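Long-range contacts in 3-oxosteroid 1-dehydrogenase (PDB 7P18), which probably catalyses the FAD-dependent 1,2-dehydrogenation of 3-oxosteroids to 3-oxo-delta-1-steroids, with an external electron acceptor: residues A[52-57]-A[88-93]; A[58-63]-A[130-135]; A[70-75]-A[121-126]; A[95-100]-A[546-551]. All blocks are in the same frame, centred on the assembly; numbering follows the deposited sequence.

Interaction 1 (A[52-57]-A[88-93]); sequences AVWIPN and LAYLES. With FAD (flavin-adenine dinucleotide), chain C.
Tyr90 gives its phenolic proton to the backbone carbonyl of Trp54, with OH 2.6 Å from O. The bond is fairly straight at the acceptor (C=O...donor angle 155°) and lies 19° out of the carbonyl plane. Having CG anti to the backbone N (chi1 -179°) carries the phenol from helix 84-104 to this oxygen, which sits at the ring's edge. A phenylalanine here would probably leave the buried carbonyl of Trp54 without this donor. A second polar link runs through a water that donates to both Pro56 O and Leu91 O, joining loop and helix beyond the strand.

At the other end of segment 52-57 lies the flavin. Ala52 N bonds to FAD O4 and Ala52 O accepts from FAD N3, both at 3.1 Å, so one residue reads the pyrimidine edge of the isoalloxazine. Ala52 also lines the steroid pocket, and strand 53-54 leads from it to the Tyr90 contact.

Apolar contacts lie beside the Tyr90 bond. Trp54 CE3 meets Tyr90 CE2 at 4.1 Å, the side chains crossing at about a right angle. Pro56 CG packs on Leu91 CD2 at 3.7 Å and also lies over one face of the Trp54 indole, toward its rim.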
# COMPACT_ATOMS: atom_id res chain seq x y z
N ALA A 52 5.92 -4.91 0.45
CA ALA A 52 6.40 -5.35 -0.86
C ALA A 52 7.01 -4.17 -1.61
O ALA A 52 6.48 -3.05 -1.48
CB ALA A 52 5.28 -5.97 -1.63
N VAL A 53 8.07 -4.43 -2.38
CA VAL A 53 8.71 -3.43 -3.29
C VAL A 53 8.83 -4.06 -4.68
O VAL A 53 9.14 -5.26 -4.79
CB VAL A 53 10.06 -2.93 -2.76
CG1 VAL A 53 9.88 -2.12 -1.50
CG2 VAL A 53 11.04 -4.08 -2.53
N TRP A 54 8.52 -3.27 -5.72
CA TRP A 54 8.48 -3.76 -7.11
C TRP A 54 9.81 -3.40 -7.77
O TRP A 54 10.04 -2.22 -8.07
CB TRP A 54 7.29 -3.19 -7.85
CG TRP A 54 7.13 -3.75 -9.22
CD1 TRP A 54 6.62 -4.97 -9.56
CD2 TRP A 54 7.44 -3.09 -10.46
NE1 TRP A 54 6.56 -5.09 -10.91
CE2 TRP A 54 7.08 -3.97 -11.49
CE3 TRP A 54 7.99 -1.85 -10.80
CZ2 TRP A 54 7.27 -3.67 -12.84
CZ3 TRP A 54 8.16 -1.54 -12.13
CH2 TRP A 54 7.82 -2.44 -13.14
N ILE A 55 10.68 -4.39 -7.90
CA ILE A 55 12.11 -4.19 -8.27
C ILE A 55 12.37 -4.98 -9.54
O ILE A 55 12.80 -6.14 -9.52
CB ILE A 55 13.08 -4.59 -7.14
CG1 ILE A 55 12.65 -4.07 -5.76
CG2 ILE A 55 14.50 -4.15 -7.49
CD1 ILE A 55 12.78 -2.55 -5.59
N PRO A 56 12.19 -4.36 -10.72
CA PRO A 56 12.48 -5.07 -11.96
C PRO A 56 13.99 -5.41 -11.95
O PRO A 56 14.77 -4.63 -11.49
CB PRO A 56 12.09 -4.09 -13.06
CG PRO A 56 11.15 -3.11 -12.35
CD PRO A 56 11.68 -2.99 -10.94
N ASN A 57 14.30 -6.57 -12.52
CA ASN A 57 15.68 -6.99 -12.85
C ASN A 57 16.49 -7.09 -11.55
O ASN A 57 17.74 -6.82 -11.58
CB ASN A 57 16.32 -6.06 -13.86
CG ASN A 57 17.52 -6.68 -14.57
OD1 ASN A 57 17.64 -7.93 -14.70
ND2 ASN A 57 18.36 -5.78 -15.06
N LEU A 88 13.97 5.94 -16.10
CA LEU A 88 15.35 5.37 -16.21
C LEU A 88 15.98 5.31 -14.83
O LEU A 88 16.58 4.30 -14.48
CB LEU A 88 16.20 6.22 -17.16
CG LEU A 88 15.67 6.32 -18.59
CD1 LEU A 88 16.47 7.36 -19.38
CD2 LEU A 88 15.70 4.98 -19.29
N ALA A 89 15.85 6.39 -14.07
CA ALA A 89 16.46 6.51 -12.72
C ALA A 89 15.88 5.44 -11.78
O ALA A 89 16.64 4.83 -10.98
CB ALA A 89 16.27 7.91 -12.22
N TYR A 90 14.57 5.21 -11.86
CA TYR A 90 13.90 4.19 -10.99
C TYR A 90 14.51 2.81 -11.29
O TYR A 90 14.86 2.05 -10.38
CB TYR A 90 12.38 4.17 -11.17
CG TYR A 90 11.76 3.15 -10.26
CD1 TYR A 90 11.70 3.38 -8.89
CD2 TYR A 90 11.30 1.93 -10.72
CE1 TYR A 90 11.16 2.45 -8.01
CE2 TYR A 90 10.78 0.98 -9.85
CZ TYR A 90 10.71 1.25 -8.49
OH TYR A 90 10.18 0.36 -7.61
N LEU A 91 14.62 2.46 -12.56
CA LEU A 91 15.10 1.13 -12.98
C LEU A 91 16.59 0.98 -12.67
O LEU A 91 17.00 -0.13 -12.26
CB LEU A 91 14.79 0.94 -14.46
CG LEU A 91 13.32 0.94 -14.81
CD1 LEU A 91 13.11 0.87 -16.32
CD2 LEU A 91 12.55 -0.18 -14.13
N GLU A 92 17.36 2.06 -12.80
CA GLU A 92 18.78 2.06 -12.40
C GLU A 92 18.92 1.77 -10.91
O GLU A 92 19.72 0.91 -10.54
CB GLU A 92 19.43 3.40 -12.74
CG GLU A 92 20.90 3.47 -12.32
CD GLU A 92 21.60 4.78 -12.53
OE1 GLU A 92 20.94 5.78 -12.77
OE2 GLU A 92 22.81 4.78 -12.50
N SER A 93 18.18 2.50 -10.06
CA SER A 93 18.46 2.57 -8.61
C SER A 93 17.68 1.54 -7.79
O SER A 93 18.19 1.17 -6.75
CB SER A 93 18.24 3.96 -8.10
OG SER A 93 19.10 4.88 -8.73
PA FAD C . 3.91 6.77 5.24
O1A FAD C . 4.41 5.37 5.24
O2A FAD C . 2.47 6.88 5.68
O5B FAD C . 4.86 7.60 6.20
C5B FAD C . 4.60 9.02 6.37
C4B FAD C . 4.93 9.39 7.78
O4B FAD C . 5.02 10.84 7.88
C3B FAD C . 3.91 8.95 8.85
O3B FAD C . 4.55 8.27 9.92
C2B FAD C . 3.25 10.26 9.28
O2B FAD C . 2.69 10.20 10.59
C1B FAD C . 4.39 11.26 9.06
N9A FAD C . 3.96 12.65 8.93
C8A FAD C . 2.82 13.15 8.37
N7A FAD C . 2.71 14.47 8.51
C5A FAD C . 3.89 14.84 9.16
C6A FAD C . 4.38 16.09 9.59
N6A FAD C . 3.72 17.25 9.48
N1A FAD C . 5.59 16.10 10.20
C2A FAD C . 6.24 14.94 10.35
N3A FAD C . 5.84 13.70 10.06
C4A FAD C . 4.65 13.73 9.43
N1 FAD C . 2.35 -0.28 -1.06
C2 FAD C . 3.31 -1.05 -1.63
O2 FAD C . 4.05 -0.60 -2.52
N3 FAD C . 3.51 -2.31 -1.24
C4 FAD C . 2.61 -3.00 -0.45
O4 FAD C . 2.92 -4.11 -0.04
C4X FAD C . 1.56 -2.25 0.15
N5 FAD C . 0.70 -2.85 0.94
C5X FAD C . -0.25 -2.08 1.56
C6 FAD C . -1.13 -2.68 2.49
C7 FAD C . -2.02 -1.93 3.25
C7M FAD C . -2.93 -2.60 4.26
C8 FAD C . -2.00 -0.53 3.13
C8M FAD C . -2.94 0.32 3.96
C9 FAD C . -1.21 0.07 2.17
C9A FAD C . -0.28 -0.67 1.40
N10 FAD C . 0.55 -0.09 0.43
C10 FAD C . 1.52 -0.85 -0.20
C1' FAD C . 0.60 1.36 0.27
C2' FAD C . 1.77 1.94 1.10
O2' FAD C . 1.71 1.55 2.47
C3' FAD C . 1.86 3.47 1.02
O3' FAD C . 1.57 3.95 -0.30
C4' FAD C . 3.21 3.96 1.51
O4' FAD C . 3.42 3.42 2.81
C5' FAD C . 3.35 5.47 1.54
O5' FAD C . 4.63 5.74 2.13
P FAD C . 5.02 7.22 2.56
O1P FAD C . 6.37 7.04 3.12
O2P FAD C . 4.72 8.21 1.53
O3P FAD C . 4.01 7.51 3.81
O HOH W 1 15.47 -2.41 -13.02

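Interaction 2 (A[58-63]-A[130-135]); sequences NSQMQI and RTMEPM
An Asx turn built on a type I beta turn, Asn58 to Met61, lies against strand 131-138, where Asn58 and Met132 meet. Asn58 OD1 accepts from Gln60 N at 3.1 Å, in the carbonyl plane and on a lone pair. With CG set between the backbone N and the carbonyl carbon (chi1 69°), the carboxamide can serve the turn and still face the strand.

Met132 comes from the opposite direction: its SD lies 3.5 Å from Asn58 CG, and its CE reaches within 3.4 Å of Gln60 NE2. The bend at chi3 (82°) turns that methyl toward the two amides. Farther along, Met61 CE touches Arg130 CG at 3.9 Å, on the aliphatic part of a side chain whose guanidinium forms salt bridges with Asp117 and Asp65.

Asn58 ND2 donates to Ile55 O and Gly129 O, which ties the turn to the chain on both sides of the contact. An alanine in its place would probably cost Gln60 N its side-chain acceptor and those carbonyls this donor, and open a gap beside the Met132 sulfur.

No hydrogen bond passes between the two segments: the contact is van der Waals, with the methionine thioethers set against amide and aliphatic groups, while the buried Asn58 amide spends its polarity on backbone atoms.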
# COMPACT_ATOMS: atom_id res chain seq x y z
N ASN A 58 15.84 -7.42 -10.43
CA ASN A 58 16.61 -7.61 -9.16
C ASN A 58 17.48 -8.88 -9.35
O ASN A 58 17.10 -9.80 -10.14
CB ASN A 58 15.71 -7.65 -7.93
CG ASN A 58 14.83 -8.86 -7.85
OD1 ASN A 58 15.34 -9.95 -7.55
ND2 ASN A 58 13.53 -8.70 -8.14
N SER A 59 18.56 -8.94 -8.55
CA SER A 59 19.65 -9.96 -8.62
C SER A 59 19.16 -11.35 -8.23
O SER A 59 19.90 -12.32 -8.45
CB SER A 59 20.82 -9.52 -7.77
OG SER A 59 20.51 -9.61 -6.37
N GLN A 60 17.99 -11.47 -7.58
CA GLN A 60 17.50 -12.71 -6.94
C GLN A 60 16.46 -13.39 -7.81
O GLN A 60 15.92 -14.44 -7.42
CB GLN A 60 17.04 -12.41 -5.52
CG GLN A 60 18.16 -11.90 -4.61
CD GLN A 60 17.61 -11.44 -3.28
OE1 GLN A 60 17.05 -12.24 -2.52
NE2 GLN A 60 17.72 -10.15 -3.05
N MET A 61 16.15 -12.85 -8.99
CA MET A 61 15.09 -13.42 -9.83
C MET A 61 15.46 -14.83 -10.34
O MET A 61 16.62 -15.03 -10.72
CB MET A 61 14.75 -12.47 -10.97
CG MET A 61 13.98 -11.25 -10.50
SD MET A 61 13.62 -10.07 -11.82
CE MET A 61 12.25 -10.89 -12.60
N GLN A 62 14.50 -15.72 -10.41
CA GLN A 62 14.65 -17.09 -10.98
C GLN A 62 14.38 -17.11 -12.49
O GLN A 62 14.71 -18.11 -13.12
CB GLN A 62 13.69 -18.07 -10.31
CG GLN A 62 14.02 -18.26 -8.86
CD GLN A 62 13.06 -19.11 -8.06
OE1 GLN A 62 13.32 -19.45 -6.91
NE2 GLN A 62 11.92 -19.44 -8.63
N ILE A 63 13.83 -16.03 -13.05
CA ILE A 63 13.58 -15.90 -14.50
C ILE A 63 14.37 -14.70 -15.03
O ILE A 63 14.82 -13.83 -14.25
CB ILE A 63 12.08 -15.80 -14.79
CG1 ILE A 63 11.43 -14.58 -14.13
CG2 ILE A 63 11.39 -17.10 -14.41
CD1 ILE A 63 10.04 -14.31 -14.63
N ARG A 130 9.54 -9.83 -9.90
CA ARG A 130 9.93 -8.40 -9.73
C ARG A 130 9.52 -7.90 -8.34
O ARG A 130 10.28 -7.16 -7.70
CB ARG A 130 9.31 -7.52 -10.83
CG ARG A 130 9.77 -7.84 -12.24
CD ARG A 130 9.23 -6.80 -13.21
NE ARG A 130 9.94 -6.79 -14.48
CZ ARG A 130 9.43 -6.39 -15.64
NH1 ARG A 130 8.16 -5.99 -15.76
NH2 ARG A 130 10.22 -6.35 -16.71
N THR A 131 8.34 -8.28 -7.87
CA THR A 131 7.87 -8.04 -6.49
C THR A 131 8.82 -8.76 -5.51
O THR A 131 9.09 -9.93 -5.75
CB THR A 131 6.42 -8.49 -6.30
OG1 THR A 131 5.55 -7.71 -7.13
CG2 THR A 131 6.02 -8.38 -4.85
N MET A 132 9.25 -8.05 -4.48
CA MET A 132 10.10 -8.55 -3.38
C MET A 132 9.46 -8.20 -2.04
O MET A 132 8.74 -7.15 -1.94
CB MET A 132 11.51 -7.97 -3.44
CG MET A 132 12.21 -8.08 -4.82
SD MET A 132 13.91 -7.45 -4.76
CE MET A 132 14.76 -8.88 -4.08
N GLU A 133 9.72 -9.04 -1.04
CA GLU A 133 9.18 -8.82 0.33
C GLU A 133 10.23 -9.13 1.38
O GLU A 133 11.28 -9.75 1.10
CB GLU A 133 7.92 -9.66 0.50
CG GLU A 133 8.20 -11.15 0.74
CD GLU A 133 6.99 -11.86 1.31
OE1 GLU A 133 6.26 -11.23 2.17
OE2 GLU A 133 6.73 -13.00 0.85
N PRO A 134 10.00 -8.66 2.62
CA PRO A 134 10.92 -8.89 3.73
C PRO A 134 10.84 -10.29 4.35
O PRO A 134 9.74 -10.88 4.40
CB PRO A 134 10.48 -7.91 4.82
CG PRO A 134 9.39 -7.06 4.20
CD PRO A 134 8.87 -7.79 3.00
N MET A 135 11.98 -10.82 4.76
CA MET A 135 12.03 -11.96 5.71
C MET A 135 11.44 -11.48 7.05
O MET A 135 11.53 -10.26 7.38
CB MET A 135 13.47 -12.42 5.91
CG MET A 135 14.09 -12.97 4.64
SD MET A 135 15.72 -13.73 5.00
CE MET A 135 15.15 -15.25 5.78

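Interaction 3 (A[70-75]-A[121-126]); sequences ALTYLK and HLPGAK
Helix 70-75 and the type II beta turn from Leu122 to Ala125 come closest at Tyr73 and Gly124, whose CA atoms are 4.6 Å apart. So near an approach depends on Gly124: its positive phi (85°) favours glycine, and a CB would point at the helix and sit tightly against Tyr73 N. No hydrogen bond crosses the interface. The carbonyl of Pro123 instead receives a CA-H...O contact from Tyr73, CA to O 3.3 Å, and the same oxygen lies in the plane of the Tyr73 ring, at its edge.

Tyr73 carries most of the contact. Its CG is anti to the backbone N (chi1 -173°), which swings the ring out alongside the turn, where CD1 is 3.6 Å from Ala125 N. Two aliphatic groups meet the next ring carbon: CE1 is 3.7 Å from Ala125 CB and 4.0 Å from Leu122 CB. Tyr73 CB also packs against Gly124 O, 3.7 Å away.

The contact docks the long connection between strands 109-111 and 131-138 onto helix 67-78, near the protein surface and away from the flavin and steroid sites. The phenolic oxygen reaches past the turn, where it bonds with Pro537 O and Tyr119 N, which fixes the hydroxyl end of the ring.

Thr72 meets the turn at Pro123. Its methyl CG2 touches Pro123 CB at 3.6 Å and meets CG of the same ring as well, the two side chains crossing at about a right angle; its hydroxyl turns back to Asp68 O in its own helix.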
# COMPACT_ATOMS: atom_id res chain seq x y z
N ALA A 70 11.81 -3.70 -18.69
CA ALA A 70 11.21 -2.95 -17.58
C ALA A 70 10.87 -1.53 -18.05
O ALA A 70 9.81 -0.99 -17.65
CB ALA A 70 12.10 -2.97 -16.37
N LEU A 71 11.71 -0.94 -18.88
CA LEU A 71 11.44 0.43 -19.41
C LEU A 71 10.26 0.35 -20.38
O LEU A 71 9.39 1.24 -20.32
CB LEU A 71 12.69 1.02 -20.09
CG LEU A 71 12.47 2.41 -20.70
CD1 LEU A 71 12.16 3.44 -19.61
CD2 LEU A 71 13.68 2.85 -21.51
N THR A 72 10.18 -0.67 -21.24
CA THR A 72 9.05 -0.87 -22.15
C THR A 72 7.74 -0.90 -21.35
O THR A 72 6.78 -0.19 -21.68
CB THR A 72 9.28 -2.11 -23.01
OG1 THR A 72 10.36 -1.81 -23.90
CG2 THR A 72 8.04 -2.51 -23.77
N TYR A 73 7.72 -1.72 -20.32
CA TYR A 73 6.56 -1.87 -19.40
C TYR A 73 6.21 -0.53 -18.75
O TYR A 73 5.03 -0.17 -18.80
CB TYR A 73 6.86 -2.95 -18.39
CG TYR A 73 5.72 -3.33 -17.49
CD1 TYR A 73 4.67 -4.10 -17.96
CD2 TYR A 73 5.71 -2.95 -16.16
CE1 TYR A 73 3.63 -4.50 -17.13
CE2 TYR A 73 4.67 -3.34 -15.33
CZ TYR A 73 3.65 -4.15 -15.79
OH TYR A 73 2.61 -4.54 -14.96
N LEU A 74 7.17 0.18 -18.14
CA LEU A 74 6.87 1.47 -17.47
C LEU A 74 6.43 2.54 -18.48
O LEU A 74 5.53 3.32 -18.16
CB LEU A 74 8.06 1.92 -16.62
CG LEU A 74 8.26 1.12 -15.34
CD1 LEU A 74 9.36 1.75 -14.53
CD2 LEU A 74 6.94 1.06 -14.55
N LYS A 75 7.00 2.59 -19.68
CA LYS A 75 6.57 3.59 -20.69
C LYS A 75 5.13 3.25 -21.10
O LYS A 75 4.31 4.15 -21.20
CB LYS A 75 7.53 3.63 -21.89
CG LYS A 75 8.84 4.32 -21.59
CD LYS A 75 9.80 4.24 -22.76
CE LYS A 75 9.32 5.06 -23.95
NZ LYS A 75 9.37 6.51 -23.63
N HIS A 121 -1.11 -7.82 -20.00
CA HIS A 121 -1.37 -7.45 -21.41
C HIS A 121 -0.36 -6.42 -21.93
O HIS A 121 -0.39 -6.15 -23.12
CB HIS A 121 -2.78 -6.92 -21.56
CG HIS A 121 -3.04 -5.74 -20.68
ND1 HIS A 121 -3.45 -5.87 -19.34
CD2 HIS A 121 -2.91 -4.41 -20.90
CE1 HIS A 121 -3.61 -4.67 -18.82
NE2 HIS A 121 -3.26 -3.76 -19.74
N LEU A 122 0.43 -5.76 -21.08
CA LEU A 122 1.39 -4.72 -21.54
C LEU A 122 2.70 -5.37 -21.96
O LEU A 122 3.13 -6.37 -21.38
CB LEU A 122 1.61 -3.68 -20.44
CG LEU A 122 0.42 -2.75 -20.20
CD1 LEU A 122 0.83 -1.67 -19.21
CD2 LEU A 122 -0.13 -2.12 -21.50
N PRO A 123 3.42 -4.80 -22.94
CA PRO A 123 4.71 -5.35 -23.32
C PRO A 123 5.69 -5.20 -22.17
O PRO A 123 5.58 -4.22 -21.44
CB PRO A 123 5.13 -4.52 -24.53
CG PRO A 123 4.42 -3.20 -24.30
CD PRO A 123 3.09 -3.57 -23.67
N GLY A 124 6.59 -6.18 -22.00
CA GLY A 124 7.64 -6.10 -20.97
C GLY A 124 7.20 -6.56 -19.58
O GLY A 124 8.01 -6.44 -18.63
N ALA A 125 6.00 -7.08 -19.45
CA ALA A 125 5.43 -7.65 -18.21
C ALA A 125 6.17 -8.94 -17.88
O ALA A 125 6.61 -9.61 -18.80
CB ALA A 125 3.98 -7.94 -18.37
N LYS A 126 6.29 -9.25 -16.59
CA LYS A 126 6.86 -10.53 -16.12
C LYS A 126 5.81 -11.28 -15.32
O LYS A 126 4.91 -10.69 -14.69
CB LYS A 126 8.15 -10.24 -15.36
CG LYS A 126 9.29 -9.73 -16.23
CD LYS A 126 9.84 -10.81 -17.20
CE LYS A 126 10.68 -10.17 -18.29
NZ LYS A 126 11.36 -11.20 -19.12

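Interaction 4 (A[95-100]-A[546-551]); sequences PQMVEY and AMTFGF
Helices 95-100 and 546-551 cross almost perpendicularly, their axes 9.2 Å apart at the closest point and their directions at 87°. The backbones approach most nearly at Met97 and Thr548, with 5.9 Å between CA atoms.

Phe551 fills much of the crossing. One face of its ring lies beneath Met97 CA, which stands 3.9 Å from the centroid and only 5° off the ring normal, a CH-pi contact made by the helix backbone itself. Met97 CB continues this cover, 3.9 Å from Phe551 CG. Other atoms of the phenyl meet further residues: Gln96 CB approaches CE2, while Gln96 OE1 lies in the ring plane at its edge. Tyr100 CB touches Phe551 CE1 at 3.7 Å, and the two rings are inclined at 44°, a tilted pair whose phenol is tied by its OH to Asp28 on helix 17-28.

Beyond the phenyl, the Met97 chain leaves with CG anti to the backbone N and then folds at chi2 and chi3. This takes its methyl across to the other helix, where CE rests 3.7 Å from Met547 CB and 3.5 Å from Thr548 OG1. That hydroxyl bonds to Gly544 O, within its own helix.

Met547 and Phe551 also touch Leu21 of helix 17-28, the helix that begins within the probable Rossmann-type GxGxxA sequence. The crossing thus packs helix 84-104 against the C-terminal helix 543-559, whose first residue, Leu543, binds FAD, beside the dinucleotide-binding core of this flavoprotein family.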
# COMPACT_ATOMS: atom_id res chain seq x y z
N PRO A 95 17.15 -1.81 -7.99
CA PRO A 95 17.96 -2.97 -7.60
C PRO A 95 19.12 -2.61 -6.66
O PRO A 95 19.47 -3.43 -5.77
CB PRO A 95 18.51 -3.54 -8.93
CG PRO A 95 17.63 -2.91 -10.01
CD PRO A 95 17.06 -1.63 -9.46
N GLN A 96 19.71 -1.44 -6.85
CA GLN A 96 20.85 -0.98 -6.03
C GLN A 96 20.38 -0.71 -4.60
O GLN A 96 21.11 -1.08 -3.65
CB GLN A 96 21.48 0.24 -6.65
CG GLN A 96 22.16 -0.01 -7.99
CD GLN A 96 22.80 1.27 -8.47
OE1 GLN A 96 22.52 2.34 -7.93
NE2 GLN A 96 23.58 1.19 -9.52
N MET A 97 19.17 -0.16 -4.46
CA MET A 97 18.56 0.15 -3.14
C MET A 97 18.31 -1.16 -2.39
O MET A 97 18.72 -1.24 -1.24
CB MET A 97 17.29 1.00 -3.30
CG MET A 97 16.53 1.26 -1.97
SD MET A 97 15.45 -0.11 -1.55
CE MET A 97 14.21 -0.06 -2.84
N VAL A 98 17.77 -2.20 -3.02
CA VAL A 98 17.54 -3.49 -2.30
C VAL A 98 18.87 -4.17 -1.98
O VAL A 98 19.00 -4.74 -0.86
CB VAL A 98 16.56 -4.39 -3.06
CG1 VAL A 98 16.52 -5.81 -2.52
CG2 VAL A 98 15.18 -3.75 -3.00
N GLU A 99 19.84 -4.15 -2.89
CA GLU A 99 21.16 -4.77 -2.57
C GLU A 99 21.79 -4.04 -1.39
O GLU A 99 22.44 -4.72 -0.57
CB GLU A 99 22.12 -4.72 -3.76
CG GLU A 99 21.80 -5.75 -4.80
CD GLU A 99 22.83 -5.80 -5.93
OE1 GLU A 99 24.02 -5.57 -5.67
OE2 GLU A 99 22.43 -6.13 -7.03
N TYR A 100 21.61 -2.73 -1.31
CA TYR A 100 22.12 -1.88 -0.22
C TYR A 100 21.48 -2.31 1.09
O TYR A 100 22.23 -2.49 2.08
CB TYR A 100 21.87 -0.39 -0.48
CG TYR A 100 22.00 0.48 0.75
CD1 TYR A 100 23.22 0.68 1.37
CD2 TYR A 100 20.88 1.07 1.33
CE1 TYR A 100 23.33 1.42 2.55
CE2 TYR A 100 20.97 1.82 2.48
CZ TYR A 100 22.20 2.02 3.09
OH TYR A 100 22.24 2.79 4.23
N ALA A 546 9.11 4.85 -3.16
CA ALA A 546 9.40 5.64 -1.93
C ALA A 546 10.85 5.38 -1.54
O ALA A 546 11.62 6.35 -1.35
CB ALA A 546 8.43 5.28 -0.80
N MET A 547 11.22 4.13 -1.42
CA MET A 547 12.58 3.77 -0.98
C MET A 547 13.61 4.08 -2.08
O MET A 547 14.72 4.50 -1.70
CB MET A 547 12.65 2.32 -0.48
CG MET A 547 12.09 2.22 1.01
SD MET A 547 12.65 0.86 1.94
CE MET A 547 12.23 -0.52 0.89
N THR A 548 13.30 3.91 -3.36
CA THR A 548 14.30 4.08 -4.45
C THR A 548 14.62 5.58 -4.57
O THR A 548 15.79 5.93 -4.62
CB THR A 548 13.83 3.47 -5.76
OG1 THR A 548 13.63 2.06 -5.59
CG2 THR A 548 14.83 3.78 -6.87
N PHE A 549 13.63 6.46 -4.54
CA PHE A 549 13.89 7.91 -4.62
C PHE A 549 14.48 8.41 -3.29
O PHE A 549 15.24 9.38 -3.32
CB PHE A 549 12.70 8.66 -5.21
CG PHE A 549 12.58 8.44 -6.70
CD1 PHE A 549 13.51 9.01 -7.57
CD2 PHE A 549 11.65 7.56 -7.22
CE1 PHE A 549 13.43 8.76 -8.94
CE2 PHE A 549 11.60 7.29 -8.58
CZ PHE A 549 12.49 7.89 -9.43
N GLY A 550 14.20 7.75 -2.16
CA GLY A 550 14.88 8.07 -0.89
C GLY A 550 16.38 7.83 -1.01
O GLY A 550 17.16 8.72 -0.63
N PHE A 551 16.74 6.69 -1.56
CA PHE A 551 18.13 6.28 -1.89
C PHE A 551 18.77 7.33 -2.82
O PHE A 551 19.90 7.81 -2.51
CB PHE A 551 18.06 4.87 -2.46
CG PHE A 551 19.38 4.21 -2.78
CD1 PHE A 551 20.15 3.62 -1.78
CD2 PHE A 551 19.81 4.11 -4.10
CE1 PHE A 551 21.32 2.95 -2.09
CE2 PHE A 551 20.97 3.41 -4.42
CZ PHE A 551 21.75 2.87 -3.41

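In the fold
From the N terminus, the chain passes the Rossmann-type helix 17-28 and reaches strand 53-54, where interaction 1 closes a loop of 30 residues onto helix 84-104. Interaction 2 starts just after and closes a longer loop at strand 131-138, crossing interaction 1. Interaction 3 is nested inside that loop and crosses interaction 1, because 70-75 lies inside the loop that interaction 1 closes and 121-126 beyond it. Interaction 4 opens farther along helix 84-104, in series with interaction 1, and spans 445 residues to the C-terminal helix, crossing interactions 2 and 3. Interactions 1 and 2 share a sheet through neighbouring strands; Arg130 of interaction 2 reaches Gly124 of interaction 3, while Tyr90 touches Thr548 of interaction 4.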